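Local coordinates for protein type VI secretion system component (Escherichia coli O6, PDB 2P5Z) that is a type VI secretion component resembling phage T4 tail proteins gp27 and gp5, and probably forms part of the cell-puncturing apparatus, at residues A364-S368 and E369-Y373; R177-E181 and V182-F186. One frame throughout, in Å; residues are numbered along the deposited sequence. Where two conformers were deposited one is given.

Contact 1 (A364-S368 and E369-Y373)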
# COMPACT_ATOMS: atom_id res chain seq x y z
N ALA A 364 -24.54 5.61 3.87
CA ALA A 364 -25.37 6.75 3.50
C ALA A 364 -24.86 8.06 4.09
O ALA A 364 -23.99 8.07 4.96
CB ALA A 364 -26.83 6.51 3.93
N ILE A 365 -25.41 9.17 3.61
CA ILE A 365 -25.07 10.48 4.18
C ILE A 365 -26.40 11.21 4.37
O ILE A 365 -27.36 10.89 3.67
CB ILE A 365 -24.06 11.34 3.27
CG1 ILE A 365 -24.68 11.72 1.91
CG2 ILE A 365 -22.68 10.67 3.13
CD1 ILE A 365 -24.00 12.90 1.24
N PRO A 366 -26.47 12.14 5.33
CA PRO A 366 -27.71 12.89 5.53
C PRO A 366 -28.05 13.74 4.33
O PRO A 366 -27.15 14.17 3.62
CB PRO A 366 -27.37 13.84 6.68
CG PRO A 366 -26.17 13.27 7.34
CD PRO A 366 -25.42 12.52 6.31
N TYR A 367 -29.35 13.95 4.09
CA TYR A 367 -29.79 15.00 3.19
C TYR A 367 -29.46 16.34 3.85
O TYR A 367 -29.54 16.49 5.08
CB TYR A 367 -31.28 14.91 2.93
CG TYR A 367 -31.74 15.69 1.72
CD1 TYR A 367 -31.71 15.11 0.46
CD2 TYR A 367 -32.21 17.01 1.83
CE1 TYR A 367 -32.12 15.81 -0.67
CE2 TYR A 367 -32.62 17.73 0.70
CZ TYR A 367 -32.57 17.11 -0.55
OH TYR A 367 -32.97 17.76 -1.71
N SER A 368 -29.06 17.31 3.04
CA SER A 368 -28.77 18.65 3.51
C SER A 368 -29.00 19.58 2.35
O SER A 368 -28.96 19.15 1.20
CB SER A 368 -27.32 18.76 4.00
OG SER A 368 -27.08 20.01 4.63
N GLU A 369 -29.26 20.85 2.63
CA GLU A 369 -29.43 21.81 1.55
C GLU A 369 -28.18 22.65 1.37
O GLU A 369 -28.07 23.40 0.40
CB GLU A 369 -30.65 22.71 1.78
CG GLU A 369 -31.97 22.06 1.37
CD GLU A 369 -33.18 22.89 1.79
OE1 GLU A 369 -33.09 24.14 1.79
OE2 GLU A 369 -34.23 22.28 2.10
N ARG A 370 -27.24 22.52 2.29
CA ARG A 370 -26.02 23.30 2.17
C ARG A 370 -24.76 22.49 1.84
O ARG A 370 -23.66 23.04 1.85
CB ARG A 370 -25.82 24.26 3.36
CG ARG A 370 -26.13 23.73 4.76
CD ARG A 370 -25.01 22.83 5.28
NE ARG A 370 -24.57 23.18 6.63
CZ ARG A 370 -23.51 23.94 6.90
NH1 ARG A 370 -22.78 24.46 5.92
NH2 ARG A 370 -23.18 24.20 8.16
N TYR A 371 -24.93 21.20 1.56
CA TYR A 371 -23.92 20.41 0.83
C TYR A 371 -24.54 19.22 0.11
O TYR A 371 -25.69 18.88 0.36
CB TYR A 371 -22.75 19.97 1.71
CG TYR A 371 -22.97 18.80 2.64
CD1 TYR A 371 -23.67 18.96 3.83
CD2 TYR A 371 -22.41 17.56 2.37
CE1 TYR A 371 -23.85 17.91 4.70
CE2 TYR A 371 -22.58 16.50 3.24
CZ TYR A 371 -23.31 16.68 4.41
OH TYR A 371 -23.49 15.64 5.29
N GLY A 372 -23.76 18.60 -0.79
CA GLY A 372 -24.22 17.45 -1.58
C GLY A 372 -23.20 16.32 -1.57
O GLY A 372 -22.16 16.42 -0.90
N TYR A 373 -23.50 15.23 -2.28
CA TYR A 373 -22.56 14.11 -2.36
C TYR A 373 -21.36 14.50 -3.20
O TYR A 373 -21.51 15.20 -4.20
CB TYR A 373 -23.22 12.83 -2.92
CG TYR A 373 -22.21 11.72 -3.17
CD1 TYR A 373 -21.69 10.96 -2.13
CD2 TYR A 373 -21.72 11.48 -4.46
CE1 TYR A 373 -20.73 9.97 -2.36
CE2 TYR A 373 -20.78 10.51 -4.69
CZ TYR A 373 -20.29 9.76 -3.66
OH TYR A 373 -19.34 8.80 -3.95
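The ring of Y371 packs beside S368 and reaches back toward I365 and P366. The setting is a chain reversal after strand 359-366, which S368 opens with a weak ST turn. The direction from I365 to S368 and that from E369 to Y373 differ by 150°, and the chain turns at 368-371. Y371 can be followed outward from CB. Its CG sits between the backbone N and the carbonyl carbon (chi1 78°), which sends the ring back across the turn. At the near side of the ring, CD1 lies 3.7 Å from S368 OG. One atom further on, CE1 meets S368 CB at 3.6 Å. The methylene approaches the ring obliquely. On the other side, CE2 is 4.4 Å from I365 CD1, a loose apolar contact. The tip, Y371 OH, comes to 3.8 Å from P366 CD, where the phenol and the proline ring cross obliquely.

I365 CD1 also reaches along the returning chain, 4.2 Å from Y373 CB. Helix 298-308 lies alongside, with E304 and N308 touching Y371. N308 ND2 also donates to G372 O. Q205 NE2 makes weak hydrogen bonds to both S368 O and Y371 O, two acceptors that lie close together.

In the ST turn, S368 OG is swung away from its own backbone N and lies beside the carbonyl carbon (chi1 -172°). There it accepts from R370 N at 3.4 Å, a weak but nearly straight bond, and R370 CD lies 3.6 Å from the same S368 OG.

Contact 2 (R177-E181 and V182-F186)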
# COMPACT_ATOMS: atom_id res chain seq x y z
N ARG A 177 -10.81 10.42 -11.77
CA ARG A 177 -10.01 11.53 -11.23
C ARG A 177 -10.53 12.90 -11.69
O ARG A 177 -10.74 13.79 -10.86
CB ARG A 177 -8.54 11.39 -11.60
CG ARG A 177 -7.70 12.52 -11.07
CD ARG A 177 -6.19 12.27 -11.15
NE ARG A 177 -5.67 12.13 -12.52
CZ ARG A 177 -5.50 13.13 -13.39
NH1 ARG A 177 -5.81 14.39 -13.06
NH2 ARG A 177 -5.01 12.87 -14.60
N LEU A 178 -10.79 13.04 -13.00
CA LEU A 178 -11.28 14.31 -13.53
C LEU A 178 -12.63 14.69 -12.96
O LEU A 178 -12.82 15.84 -12.56
CB LEU A 178 -11.39 14.29 -15.07
CG LEU A 178 -10.20 14.18 -16.03
CD1 LEU A 178 -10.67 14.54 -17.41
CD2 LEU A 178 -9.01 15.02 -15.65
N LEU A 179 -13.55 13.72 -12.92
CA LEU A 179 -14.87 13.97 -12.33
C LEU A 179 -14.78 14.29 -10.84
O LEU A 179 -15.47 15.19 -10.35
CB LEU A 179 -15.77 12.77 -12.53
CG LEU A 179 -16.07 12.38 -13.98
CD1 LEU A 179 -16.78 11.04 -13.95
CD2 LEU A 179 -16.91 13.43 -14.69
N SER A 180 -13.90 13.61 -10.12
CA SER A 180 -13.85 13.82 -8.67
C SER A 180 -13.21 15.15 -8.27
O SER A 180 -13.65 15.76 -7.28
CB SER A 180 -13.14 12.67 -7.95
OG SER A 180 -11.74 12.81 -8.06
N GLU A 181 -12.20 15.58 -9.03
CA GLU A 181 -11.48 16.83 -8.76
C GLU A 181 -12.42 18.02 -8.86
O GLU A 181 -12.25 19.02 -8.19
CB GLU A 181 -10.29 16.99 -9.72
CG GLU A 181 -8.95 16.49 -9.15
CD GLU A 181 -7.95 16.05 -10.22
OE1 GLU A 181 -8.25 16.15 -11.42
OE2 GLU A 181 -6.86 15.57 -9.86
N VAL A 182 -13.46 17.86 -9.67
CA VAL A 182 -14.44 18.89 -9.93
C VAL A 182 -15.78 18.52 -9.25
O VAL A 182 -16.74 19.30 -9.24
CB VAL A 182 -14.52 19.02 -11.47
CG1 VAL A 182 -15.85 18.59 -12.02
CG2 VAL A 182 -14.07 20.40 -11.93
N GLY A 183 -15.81 17.34 -8.64
CA GLY A 183 -16.93 16.94 -7.79
C GLY A 183 -18.18 16.47 -8.51
O GLY A 183 -19.28 16.58 -7.98
N ILE A 184 -18.01 15.95 -9.73
CA ILE A 184 -19.12 15.35 -10.47
C ILE A 184 -19.19 13.89 -10.03
O ILE A 184 -18.17 13.25 -9.78
CB ILE A 184 -18.92 15.44 -12.02
CG1 ILE A 184 -19.08 16.88 -12.51
CG2 ILE A 184 -19.93 14.59 -12.80
CD1 ILE A 184 -18.66 17.07 -13.96
N TRP A 185 -20.41 13.38 -9.91
CA TRP A 185 -20.58 11.99 -9.53
C TRP A 185 -21.50 11.26 -10.47
O TRP A 185 -22.26 11.87 -11.22
CB TRP A 185 -21.09 11.87 -8.10
CG TRP A 185 -22.33 12.63 -7.79
CD1 TRP A 185 -22.42 13.93 -7.38
CD2 TRP A 185 -23.67 12.12 -7.80
NE1 TRP A 185 -23.73 14.27 -7.16
CE2 TRP A 185 -24.52 13.18 -7.41
CE3 TRP A 185 -24.23 10.89 -8.12
CZ2 TRP A 185 -25.91 13.04 -7.32
CZ3 TRP A 185 -25.62 10.74 -8.03
CH2 TRP A 185 -26.44 11.81 -7.64
N PHE A 186 -21.42 9.94 -10.43
CA PHE A 186 -22.31 9.14 -11.23
C PHE A 186 -22.98 7.95 -10.51
O PHE A 186 -22.49 7.45 -9.48
CB PHE A 186 -21.63 8.67 -12.52
CG PHE A 186 -20.39 7.86 -12.31
CD1 PHE A 186 -19.15 8.47 -12.15
CD2 PHE A 186 -20.44 6.47 -12.34
CE1 PHE A 186 -17.98 7.71 -12.00
CE2 PHE A 186 -19.28 5.69 -12.18
CZ PHE A 186 -18.05 6.31 -12.05
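L179 CD1 meets the F186 ring obliquely, 3.9 Å from F186 CD1. The two side chains cross at about a right angle. F186 also touches I199 and M114. The other flat group is the R177 guanidinium. In the conformer given, E181 OE2 lies at its edge and in its plane, and R177 NH1 to E181 OE1 is a weak salt bridge; both are doubtful because E181 was deposited in two conformers. E169 gives R177 a further salt bridge, at NE.

The other methyl of L179, CD2, packs on I184 CG2 at 3.7 Å, and the two side chains run obliquely to each other. With CG1 beside the backbone N (chi1 -71°), I184 CG2 is the branch that comes nearest to L179 CD2.

Helix 171-182 ends here in a Schellman motif, with G183 as the C-prime residue at positive phi (79°). I184 N donates to L179 O at 2.7 Å. G183 N makes a weak bond to S180 O at 3.0 Å. The motif turns the chain from the helix into strand 185-191.

Side chains elsewhere bind carbonyls at this end: R305 NH1 donates to S180 O and R374 NH1 to G183 O. One turn back, R177 O accepts twice, from E181 N at 2.9 Å and from S180 OG at 3.1 Å.

Contact 2 comes first along the chain and contact 1 follows much later. Their centres are about 17 Å apart. Contact 2 joins helix 171-182 to strand 185-191, an outermost strand, within this chain, of a three-stranded sheet. Contact 1 takes in the end of strand 359-366, paired with 311-317 and 343-353, and the loop after it. The two meet where the Y373 and W185 rings pack edge-to-face, and Y373 O lies 3.5 Å from W185 CD1. Helix 298-308 also reaches both, through N308 and E304 at contact 1 and R305 at contact 2. Just beyond Y373, R374 bonds to G183 O, so one group of strands is packed against the helix end leading into another sheet.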